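PDB 3NJ2: DUF269-containing protein from Cyanothece sp. ATCC 51142, which is of unknown function but belongs to the DUF269 family and is associated with nitrogen fixation in this cyanobacterium. Local coordinates for residues B[127-132]-B[169-174]; B[98-103]-B[160-165]; B[63-68]-B[140-145]; B[35-40]-B[148-153]. All coordinates share one frame; numbering follows the deposited sequence.

After helix 24-33, helix 35-46 is the first element to enter a contact, contact 4, whose partner on helix 147-167 lies more than a hundred residues later; this closes the longest loop of the four. Contact 3 is nested inside it and joins the loop after helix 58-62 to the loop before helix 147-167. Contact 2 ties the end of helix 83-104 to the later part of helix 147-167, and contact 1 brings the start of strand 129-136 against the C-terminal helix 169-172. All other pairs cross. Helix 147-167 serves contacts 4 and 2, whose centres are about 14 Å apart, while contacts 1 and 3 lie on opposite sides of the chain's centre.

Contact 1. Residues B[127-132]-B[169-174]; sequences GKLMVV and PEVARL
K128 and V171 meet through the backbone: K128 N donates to V171 O over 3.0 Å, nearly straight at the hydrogen (168°). The donor is tilted 32° from the carbonyl plane, and L174 N reaches the same oxygen from the other face, so two N-H groups grip V171 O. G127 adds two CA-H...O contacts, its CA lying 3.3 Å from A172 O and 3.3 Å from L174 O. Next to these backbone contacts, the methylene chain of K128 lies nearly perpendicular to the L174 side chain, with K128 CG 3.6 Å from L174 CB. On the buried side V171 CG1 points at the 127-132 backbone, 3.4 Å from K128 O and 3.9 Å from L129 CB; with CG1 anti to the backbone N (chi1 -171°), the methyl sits against the peptide of K128. L129 CD2 approaches the A172 methyl more loosely. Further out, L129 also packs on F168 and on V171 of the second subunit, and the backbones of K128 and M130 hydrogen-bond to that subunit. The chain end is thus held by one backbone hydrogen bond and two CA-H...O contacts, with aliphatic carbon packed on both flanks, and the same residues form part of the interface with the second subunit.

Contact 2. Residues B[98-103]-B[160-165]; sequences ALIEKE and AGIELV
I100 and I162 form the centre of a contact made by aliphatic carbon, without hydrogen bonds between the segments. Their side chains run alongside each other in opposite senses, with I100 CG1 4.1 Å from I162 CG1, and the same I162 CG1 lies 4.0 Å from I100 CA, close to the helix backbone. In I162, CG1 stands anti to the carbonyl carbon (chi1 -70°), which carries CD1 onward to E103. There CD1 meets the aliphatic part of the glutamate, 3.8 Å from E103 CB, while the carboxylate bends away from the contact at chi2. The gamma methyl of I100, CG2, touches V165 CG2 at 4.0 Å, and CD1, the end of the CG1 branch, rests 3.9 Å from G161 CA. G161 has no side chain, and I100 CD1 lies so near its CA that a CB there would collide with it; the isoleucine comes directly against the backbone of the opposite helix. The polar links nearby are local or lead outward: I100 O accepts from T104 OG1, and E101 OE1 accepts from C108 N. V131 of strand 129-136 touches both I100 and V165. The segment axes come within 9.3 Å at a crossing angle of -42°. This is an oblique helix-helix packing with a glycine at the point of contact, and it belongs to the layer of helices laid against the antiparallel sheet.

Contact 3. Residues B[63-68]-B[140-145]; sequences APYVIP and HRFGFD
Y65 and F144 are joined at the tight centre of the contact, where F144 N donates to Y65 O over 2.9 Å with a bent angle of 140° at the hydrogen. I67 N returns a straighter bond to F144 O, 2.9 Å at 161°, and V66 CA adds a CA-H...O contact to that same oxygen at 3.3 Å. The backbone O of Y65 also lies in the plane of the F144 ring at its edge, 3.5 Å from F144 CD2. On the inner side F142 CG, anti to the backbone N (chi1 -176°), sends its ring to Y65: Y65 CE2 stands at the ring's edge, in its plane, 3.8 Å from F142 CE2. The tyrosine hydroxyl bonds R88 O, and F142 and F144 both meet Y92 of helix 83-104. The periphery is built differently, in two separate places. At one end a water donates both to P64 O and to F142 O, and I67 CD1 lies 3.6 Å from F142 O. At the other, V66 CG1 lies 3.6 Å from D145 O, while the D145 carboxylate forms a salt bridge with R72, which also bonds I67 O. The pattern is a single parallel-type beta bridge, V66 with F144, joining the loops that lead into helices 69-73 and 147-167.

Contact 4. Residues B[35-40]-B[148-153]; sequences PFLQSL and EKLNDQ
L37 meets both L150 and N151, and its side chain can be followed outward over segment 148-153 of helix 147-167. From CB, CG stands anti to the carbonyl carbon (chi1 -60°), which lays the branch point across the asparagine at about a right angle: L37 CG is 3.7 Å from N151 OD1. Beyond it the two methyls part. CD1 stays against the base of the asparagine, 4.0 Å from N151 CB, whereas CD2 reaches L150 and lies 3.7 Å from L150 CD2. That leucine methyl is also met tip to tip by L40, whose CD2 comes to 3.9 Å, so L150 CD2 is held between two leucines one turn apart. F36 takes the other flank of the contact. Its CB is 3.7 Å from N151 OD1, which lies near the ring plane at the edge, and its CE2 comes 3.7 Å from L150 O. The F36 side chain lies antiparallel to that of N151, ring and amide planes 38° apart. The amide oxygen of N151, although bordered here by carbon, accepts a hydrogen bond from S34 OG; S34 OG in turn takes the amide hydrogen of L37, so the serine links the start of helix 35-46 to N151. The segment axes pass 9.2 Å apart, almost perpendicular at 94°. Around them, helix 24-33 sends L30 against L37 and N151, I62 of helix 58-62 touches L37, L40 and L150, and I96 and L99 of helix 83-104 pack on F36, while Y65 and F144 of the neighbouring loops pack on L150.

Contact 1. Residues B[127-132]-B[169-174]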
loop_
_atom_site.group_PDB
_atom_site.type_symbol
_atom_site.label_atom_id
_atom_site.label_comp_id
_atom_site.label_asym_id
_atom_site.label_seq_id
_atom_site.Cartn_x
_atom_site.Cartn_y
_atom_site.Cartn_z
ATOM N N GLY B 127 -12.974 3.979 5.473
ATOM C CA GLY B 127 -14.111 3.750 4.538
ATOM C C GLY B 127 -13.478 3.538 3.164
ATOM O O GLY B 127 -12.636 2.698 3.047
ATOM N N LYS B 128 -13.943 4.265 2.145
ATOM C CA LYS B 128 -13.253 4.187 0.835
ATOM C C LYS B 128 -12.677 5.531 0.505
ATOM O O LYS B 128 -12.470 5.892 -0.644
ATOM C CB LYS B 128 -14.233 3.679 -0.260
ATOM C CG LYS B 128 -14.741 2.253 0.024
ATOM C CD LYS B 128 -15.556 1.624 -1.075
ATOM C CE LYS B 128 -15.910 0.220 -0.629
ATOM N NZ LYS B 128 -16.739 -0.448 -1.660
ATOM N N LEU B 129 -12.321 6.301 1.518
ATOM C CA LEU B 129 -11.756 7.628 1.331
ATOM C C LEU B 129 -10.236 7.572 1.574
ATOM O O LEU B 129 -9.806 7.151 2.686
ATOM C CB LEU B 129 -12.358 8.575 2.339
ATOM C CG LEU B 129 -11.828 9.994 2.181
ATOM C CD1 LEU B 129 -12.136 10.819 0.827
ATOM C CD2 LEU B 129 -12.406 10.651 3.424
ATOM N N MET B 130 -9.441 7.980 0.585
ATOM C CA MET B 130 -8.004 8.189 0.811
ATOM C C MET B 130 -7.707 9.475 1.514
ATOM O O MET B 130 -7.791 10.628 0.909
ATOM C CB MET B 130 -7.302 8.232 -0.544
ATOM C CG MET B 130 -7.554 7.135 -1.419
ATOM S SD MET B 130 -6.993 5.581 -0.777
ATOM C CE MET B 130 -5.272 6.062 0.093
ATOM N N VAL B 131 -7.390 9.379 2.813
ATOM C CA VAL B 131 -7.082 10.588 3.602
ATOM C C VAL B 131 -5.617 11.017 3.575
ATOM O O VAL B 131 -5.360 12.202 3.867
ATOM C CB VAL B 131 -7.647 10.504 5.083
ATOM C CG1 VAL B 131 -9.193 10.468 5.071
ATOM C CG2 VAL B 131 -7.034 9.296 5.901
ATOM N N VAL B 132 -4.684 10.089 3.248
ATOM C CA VAL B 132 -3.278 10.500 2.948
ATOM C C VAL B 132 -2.934 9.640 1.777
ATOM O O VAL B 132 -3.214 8.447 1.795
ATOM C CB VAL B 132 -2.316 10.157 4.067
ATOM C CG1 VAL B 132 -0.842 10.429 3.594
ATOM C CG2 VAL B 132 -2.656 10.957 5.282
ATOM N N PRO B 169 -18.034 12.857 3.753
ATOM C CA PRO B 169 -18.578 11.792 4.604
ATOM C C PRO B 169 -19.224 10.677 3.840
ATOM O O PRO B 169 -19.241 9.534 4.341
ATOM C CB PRO B 169 -19.692 12.512 5.420
ATOM C CG PRO B 169 -20.075 13.688 4.570
ATOM C CD PRO B 169 -18.763 14.125 3.893
ATOM N N GLU B 170 -19.696 10.955 2.597
ATOM C CA GLU B 170 -20.361 9.976 1.811
ATOM C C GLU B 170 -19.450 8.836 1.350
ATOM O O GLU B 170 -19.894 7.734 1.077
ATOM C CB GLU B 170 -21.105 10.588 0.617
ATOM C CG GLU B 170 -20.169 11.075 -0.567
ATOM C CD GLU B 170 -19.544 12.412 -0.318
ATOM O OE1 GLU B 170 -19.686 12.985 0.814
ATOM O OE2 GLU B 170 -18.925 12.990 -1.286
ATOM N N VAL B 171 -18.152 9.171 1.362
ATOM C CA VAL B 171 -17.111 8.237 0.994
ATOM C C VAL B 171 -16.493 7.568 2.263
ATOM O O VAL B 171 -16.169 6.343 2.289
ATOM C CB VAL B 171 -16.045 8.961 0.183
ATOM C CG1 VAL B 171 -15.087 7.968 -0.387
ATOM C CG2 VAL B 171 -16.676 9.899 -0.955
ATOM N N ALA B 172 -16.357 8.386 3.303
ATOM C CA ALA B 172 -15.825 7.905 4.592
ATOM C C ALA B 172 -16.696 6.792 5.186
ATOM O O ALA B 172 -16.188 5.895 5.879
ATOM C CB ALA B 172 -15.787 9.052 5.584
ATOM N N ARG B 173 -18.014 6.787 4.877
ATOM C CA ARG B 173 -18.943 5.787 5.458
ATOM C C ARG B 173 -19.044 4.468 4.693
ATOM O O ARG B 173 -19.771 3.548 5.119
ATOM C CB ARG B 173 -20.349 6.410 5.671
ATOM C CG ARG B 173 -21.068 6.858 4.436
ATOM C CD ARG B 173 -22.287 7.714 4.843
ATOM N NE ARG B 173 -23.112 7.952 3.671
ATOM C CZ ARG B 173 -23.501 9.140 3.183
ATOM N NH1 ARG B 173 -23.165 10.330 3.784
ATOM N NH2 ARG B 173 -24.251 9.104 2.070
ATOM N N LEU B 174 -18.267 4.303 3.609
ATOM C CA LEU B 174 -18.363 3.132 2.751
ATOM C C LEU B 174 -17.570 1.920 3.295
ATOM O O LEU B 174 -16.812 1.936 4.300
ATOM C CB LEU B 174 -17.832 3.506 1.366
ATOM C CG LEU B 174 -18.666 4.596 0.700
ATOM C CD1 LEU B 174 -18.020 4.957 -0.598
ATOM C CD2 LEU B 174 -20.110 4.129 0.591
ATOM O OXT LEU B 174 -17.693 0.846 2.713
#

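Contact 2. Residues B[98-103]-B[160-165]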
loop_
_atom_site.group_PDB
_atom_site.type_symbol
_atom_site.label_atom_id
_atom_site.label_comp_id
_atom_site.label_asym_id
_atom_site.label_seq_id
_atom_site.Cartn_x
_atom_site.Cartn_y
_atom_site.Cartn_z
ATOM N N ALA B 98 -3.823 8.026 13.454
ATOM C CA ALA B 98 -4.490 8.039 14.795
ATOM C C ALA B 98 -5.126 9.374 15.153
ATOM O O ALA B 98 -6.145 9.385 15.805
ATOM C CB ALA B 98 -3.439 7.636 15.808
ATOM N N LEU B 99 -4.538 10.496 14.761
ATOM C CA LEU B 99 -5.086 11.814 14.995
ATOM C C LEU B 99 -6.330 12.044 14.114
ATOM O O LEU B 99 -7.315 12.625 14.572
ATOM C CB LEU B 99 -4.053 12.911 14.780
ATOM C CG LEU B 99 -2.988 12.957 15.871
ATOM C CD1 LEU B 99 -1.689 13.603 15.256
ATOM C CD2 LEU B 99 -3.553 13.541 17.142
ATOM N N ILE B 100 -6.290 11.601 12.852
ATOM C CA ILE B 100 -7.489 11.662 11.991
ATOM C C ILE B 100 -8.622 10.903 12.652
ATOM O O ILE B 100 -9.720 11.426 12.753
ATOM C CB ILE B 100 -7.139 11.148 10.576
ATOM C CG1 ILE B 100 -6.165 12.109 9.970
ATOM C CG2 ILE B 100 -8.457 11.097 9.735
ATOM C CD1 ILE B 100 -5.563 11.499 8.642
ATOM N N GLU B 101 -8.353 9.695 13.142
ATOM C CA GLU B 101 -9.343 8.880 13.791
ATOM C C GLU B 101 -9.844 9.567 15.070
ATOM O O GLU B 101 -11.062 9.627 15.280
ATOM C CB GLU B 101 -8.684 7.510 14.080
ATOM C CG GLU B 101 -9.638 6.393 14.450
ATOM C CD GLU B 101 -8.958 4.990 14.365
ATOM O OE1 GLU B 101 -8.206 4.579 13.386
ATOM O OE2 GLU B 101 -9.228 4.226 15.340
ATOM N N LYS B 102 -8.957 10.133 15.902
ATOM C CA LYS B 102 -9.366 10.827 17.160
ATOM C C LYS B 102 -10.290 12.003 16.870
ATOM O O LYS B 102 -11.293 12.251 17.592
ATOM C CB LYS B 102 -8.128 11.358 17.904
ATOM C CG LYS B 102 -7.436 10.274 18.671
ATOM C CD LYS B 102 -6.492 10.875 19.637
ATOM C CE LYS B 102 -6.233 9.881 20.756
ATOM N NZ LYS B 102 -4.858 10.107 21.235
ATOM N N GLU B 103 -9.992 12.795 15.870
ATOM C CA GLU B 103 -10.719 14.049 15.669
ATOM C C GLU B 103 -11.972 13.858 14.840
ATOM O O GLU B 103 -12.880 14.681 14.908
ATOM C CB GLU B 103 -9.770 15.076 14.998
ATOM C CG GLU B 103 -8.554 15.532 15.841
ATOM C CD GLU B 103 -8.913 16.613 16.854
ATOM O OE1 GLU B 103 -8.613 17.797 16.558
ATOM O OE2 GLU B 103 -9.630 16.230 17.841
ATOM N N ALA B 160 -4.917 18.004 6.978
ATOM C CA ALA B 160 -5.473 17.851 5.626
ATOM C C ALA B 160 -6.320 16.598 5.502
ATOM O O ALA B 160 -7.353 16.529 4.831
ATOM C CB ALA B 160 -4.287 17.825 4.611
ATOM N N GLY B 161 -5.919 15.545 6.197
ATOM C CA GLY B 161 -6.750 14.374 6.232
ATOM C C GLY B 161 -8.081 14.592 6.875
ATOM O O GLY B 161 -9.106 14.147 6.408
ATOM N N ILE B 162 -8.043 15.320 7.994
ATOM C CA ILE B 162 -9.261 15.720 8.683
ATOM C C ILE B 162 -10.197 16.519 7.769
ATOM O O ILE B 162 -11.386 16.234 7.790
ATOM C CB ILE B 162 -8.953 16.445 10.017
ATOM C CG1 ILE B 162 -8.405 15.401 10.981
ATOM C CG2 ILE B 162 -10.230 17.046 10.641
ATOM C CD1 ILE B 162 -7.538 16.011 12.115
ATOM N N GLU B 163 -9.626 17.459 7.047
ATOM C CA GLU B 163 -10.439 18.288 6.103
ATOM C C GLU B 163 -11.097 17.392 5.069
ATOM O O GLU B 163 -12.295 17.554 4.726
ATOM C CB GLU B 163 -9.600 19.331 5.453
ATOM C CG GLU B 163 -9.175 20.545 6.305
ATOM C CD GLU B 163 -8.126 21.400 5.552
ATOM O OE1 GLU B 163 -7.765 21.086 4.348
ATOM O OE2 GLU B 163 -7.647 22.393 6.169
ATOM N N LEU B 164 -10.390 16.349 4.629
ATOM C CA LEU B 164 -10.988 15.442 3.658
ATOM C C LEU B 164 -12.151 14.659 4.201
ATOM O O LEU B 164 -13.158 14.571 3.532
ATOM C CB LEU B 164 -9.907 14.488 3.067
ATOM C CG LEU B 164 -8.957 15.091 2.067
ATOM C CD1 LEU B 164 -7.776 14.110 1.813
ATOM C CD2 LEU B 164 -9.671 15.446 0.808
ATOM N N VAL B 165 -12.028 14.115 5.410
ATOM C CA VAL B 165 -13.140 13.387 6.019
ATOM C C VAL B 165 -14.352 14.352 6.186
ATOM O O VAL B 165 -15.485 13.956 5.875
ATOM C CB VAL B 165 -12.797 12.855 7.414
ATOM C CG1 VAL B 165 -13.994 12.059 8.049
ATOM C CG2 VAL B 165 -11.584 11.987 7.374
#

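Contact 3. Residues B[63-68]-B[140-145]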
loop_
_atom_site.group_PDB
_atom_site.type_symbol
_atom_site.label_atom_id
_atom_site.label_comp_id
_atom_site.label_asym_id
_atom_site.label_seq_id
_atom_site.Cartn_x
_atom_site.Cartn_y
_atom_site.Cartn_z
ATOM N N ALA B 63 14.120 11.022 18.655
ATOM C CA ALA B 63 15.301 11.664 18.066
ATOM C C ALA B 63 15.750 11.078 16.735
ATOM O O ALA B 63 16.251 11.866 15.937
ATOM C CB ALA B 63 16.562 11.579 19.064
ATOM N N PRO B 64 15.519 9.773 16.530
ATOM C CA PRO B 64 15.969 9.252 15.188
ATOM C C PRO B 64 15.242 9.827 13.977
ATOM O O PRO B 64 15.721 9.562 12.830
ATOM C CB PRO B 64 15.674 7.746 15.261
ATOM C CG PRO B 64 15.899 7.472 16.744
ATOM C CD PRO B 64 15.110 8.636 17.396
ATOM N N TYR B 65 14.141 10.507 14.191
ATOM C CA TYR B 65 13.421 11.223 13.088
ATOM C C TYR B 65 14.106 12.499 12.679
ATOM O O TYR B 65 13.711 13.105 11.664
ATOM C CB TYR B 65 11.988 11.558 13.563
ATOM C CG TYR B 65 11.066 10.366 13.568
ATOM C CD1 TYR B 65 10.984 9.510 14.683
ATOM C CD2 TYR B 65 10.299 10.048 12.445
ATOM C CE1 TYR B 65 10.140 8.409 14.679
ATOM C CE2 TYR B 65 9.495 8.976 12.414
ATOM C CZ TYR B 65 9.410 8.111 13.520
ATOM O OH TYR B 65 8.552 7.031 13.463
ATOM N N VAL B 66 14.967 13.044 13.552
ATOM C CA VAL B 66 15.605 14.334 13.298
ATOM C C VAL B 66 17.033 14.101 12.973
ATOM O O VAL B 66 17.791 13.540 13.760
ATOM C CB VAL B 66 15.352 15.329 14.518
ATOM C CG1 VAL B 66 15.998 16.697 14.305
ATOM C CG2 VAL B 66 13.826 15.503 14.743
ATOM N N ILE B 67 17.416 14.507 11.753
ATOM C CA ILE B 67 18.720 14.143 11.239
ATOM C C ILE B 67 19.117 15.334 10.416
ATOM O O ILE B 67 18.363 15.750 9.554
ATOM C CB ILE B 67 18.661 12.864 10.266
ATOM C CG1 ILE B 67 18.088 11.571 10.859
ATOM C CG2 ILE B 67 20.091 12.449 9.883
ATOM C CD1 ILE B 67 17.738 10.474 9.766
ATOM N N PRO B 68 20.312 15.892 10.674
ATOM C CA PRO B 68 20.801 17.036 9.922
ATOM C C PRO B 68 20.763 16.820 8.385
ATOM O O PRO B 68 21.148 15.762 7.913
ATOM C CB PRO B 68 22.246 17.203 10.448
ATOM C CG PRO B 68 22.238 16.534 11.861
ATOM C CD PRO B 68 21.311 15.343 11.609
ATOM N N HIS B 140 15.159 5.560 2.287
ATOM C CA HIS B 140 16.273 5.254 3.248
ATOM C C HIS B 140 16.658 6.529 4.014
ATOM O O HIS B 140 17.156 6.425 5.155
ATOM C CB HIS B 140 17.537 4.770 2.487
ATOM C CG HIS B 140 17.292 3.642 1.541
ATOM N ND1 HIS B 140 16.343 3.652 0.524
ATOM C CD2 HIS B 140 17.852 2.410 1.504
ATOM C CE1 HIS B 140 16.382 2.493 -0.125
ATOM N NE2 HIS B 140 17.268 1.708 0.479
ATOM N N ARG B 141 16.557 7.717 3.388
ATOM C CA ARG B 141 16.936 9.048 3.942
ATOM C C ARG B 141 15.811 9.747 4.746
ATOM O O ARG B 141 15.903 10.959 4.957
ATOM C CB ARG B 141 17.329 9.927 2.793
ATOM C CG ARG B 141 18.560 9.355 2.038
ATOM C CD ARG B 141 19.046 10.318 0.942
ATOM N NE ARG B 141 20.137 9.628 0.244
ATOM C CZ ARG B 141 20.636 10.033 -0.926
ATOM N NH1 ARG B 141 20.109 11.094 -1.535
ATOM N NH2 ARG B 141 21.680 9.396 -1.439
ATOM N N PHE B 142 14.738 8.969 5.055
ATOM C CA PHE B 142 13.547 9.544 5.746
ATOM C C PHE B 142 14.019 10.268 6.984
ATOM O O PHE B 142 14.759 9.711 7.806
ATOM C CB PHE B 142 12.576 8.443 6.117
ATOM C CG PHE B 142 11.328 8.936 6.709
ATOM C CD1 PHE B 142 10.358 9.570 5.910
ATOM C CD2 PHE B 142 11.154 8.828 8.082
ATOM C CE1 PHE B 142 9.172 10.019 6.492
ATOM C CE2 PHE B 142 9.982 9.234 8.657
ATOM C CZ PHE B 142 9.032 9.883 7.903
ATOM N N GLY B 143 13.501 11.464 7.159
ATOM C CA GLY B 143 13.902 12.250 8.343
ATOM C C GLY B 143 13.669 13.735 8.108
ATOM O O GLY B 143 13.246 14.162 6.988
ATOM N N PHE B 144 13.888 14.524 9.181
ATOM C CA PHE B 144 13.567 15.947 9.189
ATOM C C PHE B 144 14.650 16.790 9.802
ATOM O O PHE B 144 15.375 16.319 10.675
ATOM C CB PHE B 144 12.260 16.176 9.979
ATOM C CG PHE B 144 11.062 15.362 9.446
ATOM C CD1 PHE B 144 10.161 15.924 8.559
ATOM C CD2 PHE B 144 10.940 13.989 9.763
ATOM C CE1 PHE B 144 9.097 15.106 8.055
ATOM C CE2 PHE B 144 9.897 13.178 9.216
ATOM C CZ PHE B 144 8.976 13.767 8.388
ATOM N N ASP B 145 14.845 18.005 9.271
ATOM C CA ASP B 145 15.933 18.838 9.825
ATOM C C ASP B 145 15.873 19.134 11.309
ATOM O O ASP B 145 16.893 19.254 11.948
ATOM C CB ASP B 145 16.057 20.187 9.121
ATOM C CG ASP B 145 16.319 20.052 7.626
ATOM O OD1 ASP B 145 16.751 18.962 7.154
ATOM O OD2 ASP B 145 16.049 21.084 6.942
HETATM O O HOH W 1 14.411 9.101 10.334
#

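Contact 4. Residues B[35-40]-B[148-153]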
loop_
_atom_site.group_PDB
_atom_site.type_symbol
_atom_site.label_atom_id
_atom_site.label_comp_id
_atom_site.label_asym_id
_atom_site.label_seq_id
_atom_site.Cartn_x
_atom_site.Cartn_y
_atom_site.Cartn_z
ATOM N N PRO B 35 0.293 17.576 20.069
ATOM C CA PRO B 35 -0.511 16.340 19.948
ATOM C C PRO B 35 0.097 15.401 18.878
ATOM O O PRO B 35 0.014 14.231 19.039
ATOM C CB PRO B 35 -1.893 16.859 19.530
ATOM C CG PRO B 35 -1.936 18.197 20.214
ATOM C CD PRO B 35 -0.554 18.809 20.041
ATOM N N PHE B 36 0.694 15.997 17.824
ATOM C CA PHE B 36 1.362 15.175 16.818
ATOM C C PHE B 36 2.548 14.416 17.362
ATOM O O PHE B 36 2.591 13.228 17.178
ATOM C CB PHE B 36 1.694 15.900 15.486
ATOM C CG PHE B 36 2.421 14.992 14.581
ATOM C CD1 PHE B 36 1.713 13.955 13.870
ATOM C CD2 PHE B 36 3.824 15.104 14.420
ATOM C CE1 PHE B 36 2.431 13.014 13.059
ATOM C CE2 PHE B 36 4.460 14.176 13.634
ATOM C CZ PHE B 36 3.778 13.127 13.002
ATOM N N LEU B 37 3.460 15.140 18.011
ATOM C CA LEU B 37 4.604 14.412 18.524
ATOM C C LEU B 37 4.222 13.393 19.583
ATOM O O LEU B 37 4.858 12.350 19.688
ATOM C CB LEU B 37 5.692 15.412 19.000
ATOM C CG LEU B 37 6.265 16.375 17.974
ATOM C CD1 LEU B 37 7.322 17.384 18.510
ATOM C CD2 LEU B 37 6.817 15.559 16.800
ATOM N N GLN B 38 3.223 13.734 20.411
ATOM C CA GLN B 38 2.735 12.793 21.333
ATOM C C GLN B 38 2.149 11.515 20.640
ATOM O O GLN B 38 2.375 10.385 21.071
ATOM C CB GLN B 38 1.826 13.453 22.350
ATOM C CG GLN B 38 2.613 14.233 23.428
ATOM C CD GLN B 38 3.471 13.289 24.262
ATOM O OE1 GLN B 38 2.934 12.347 24.888
ATOM N NE2 GLN B 38 4.791 13.514 24.252
ATOM N N SER B 39 1.406 11.702 19.572
ATOM C CA SER B 39 0.909 10.606 18.797
ATOM C C SER B 39 2.041 9.791 18.239
ATOM O O SER B 39 2.009 8.613 18.308
ATOM C CB SER B 39 0.077 11.117 17.621
ATOM O OG SER B 39 -0.665 10.035 17.086
ATOM N N LEU B 40 3.071 10.475 17.739
ATOM C CA LEU B 40 4.191 9.737 17.152
ATOM C C LEU B 40 4.924 8.911 18.224
ATOM O O LEU B 40 5.256 7.718 18.013
ATOM C CB LEU B 40 5.150 10.716 16.484
ATOM C CG LEU B 40 6.375 10.162 15.809
ATOM C CD1 LEU B 40 5.986 9.064 14.748
ATOM C CD2 LEU B 40 7.260 11.250 15.231
ATOM N N GLU B 148 10.778 20.894 14.963
ATOM C CA GLU B 148 9.749 21.799 14.405
ATOM C C GLU B 148 9.282 21.366 13.047
ATOM O O GLU B 148 8.074 21.384 12.785
ATOM C CB GLU B 148 10.257 23.242 14.305
ATOM C CG GLU B 148 10.334 23.918 15.640
ATOM C CD GLU B 148 11.594 23.584 16.480
ATOM O OE1 GLU B 148 12.580 22.900 16.028
ATOM O OE2 GLU B 148 11.559 24.018 17.663
ATOM N N LYS B 149 10.218 20.998 12.167
ATOM C CA LYS B 149 9.806 20.578 10.802
ATOM C C LYS B 149 9.068 19.253 10.841
ATOM O O LYS B 149 8.108 19.045 10.109
ATOM C CB LYS B 149 10.979 20.495 9.845
ATOM C CG LYS B 149 11.607 21.886 9.558
ATOM C CD LYS B 149 12.513 21.748 8.364
ATOM C CE LYS B 149 13.134 23.083 7.984
ATOM N NZ LYS B 149 12.001 24.062 7.894
ATOM N N LEU B 150 9.526 18.350 11.707
ATOM C CA LEU B 150 8.761 17.066 11.912
ATOM C C LEU B 150 7.324 17.367 12.398
ATOM O O LEU B 150 6.343 16.794 11.859
ATOM C CB LEU B 150 9.533 16.274 12.998
ATOM C CG LEU B 150 8.774 15.010 13.525
ATOM C CD1 LEU B 150 8.498 13.989 12.428
ATOM C CD2 LEU B 150 9.590 14.340 14.599
ATOM N N ASN B 151 7.218 18.218 13.402
ATOM C CA ASN B 151 5.951 18.438 14.007
ATOM C C ASN B 151 5.016 19.140 12.993
ATOM O O ASN B 151 3.864 18.760 12.836
ATOM C CB ASN B 151 6.094 19.325 15.232
ATOM C CG ASN B 151 4.778 19.602 15.816
ATOM O OD1 ASN B 151 4.059 18.660 16.121
ATOM N ND2 ASN B 151 4.434 20.881 16.016
ATOM N N ASP B 152 5.582 20.107 12.263
ATOM C CA ASP B 152 4.737 20.876 11.371
ATOM C C ASP B 152 4.284 20.008 10.190
ATOM O O ASP B 152 3.096 20.070 9.762
ATOM C CB ASP B 152 5.462 22.082 10.803
ATOM C CG ASP B 152 5.776 23.181 11.865
ATOM O OD1 ASP B 152 5.214 23.187 12.991
ATOM O OD2 ASP B 152 6.639 24.031 11.541
ATOM N N GLN B 153 5.185 19.179 9.618
ATOM C CA GLN B 153 4.744 18.323 8.528
ATOM C C GLN B 153 3.747 17.260 8.934
ATOM O O GLN B 153 2.747 17.064 8.223
ATOM C CB GLN B 153 5.912 17.683 7.811
ATOM C CG GLN B 153 6.756 18.740 7.226
ATOM C CD GLN B 153 8.004 18.244 6.563
ATOM O OE1 GLN B 153 8.071 17.093 6.063
ATOM N NE2 GLN B 153 9.032 19.114 6.564
#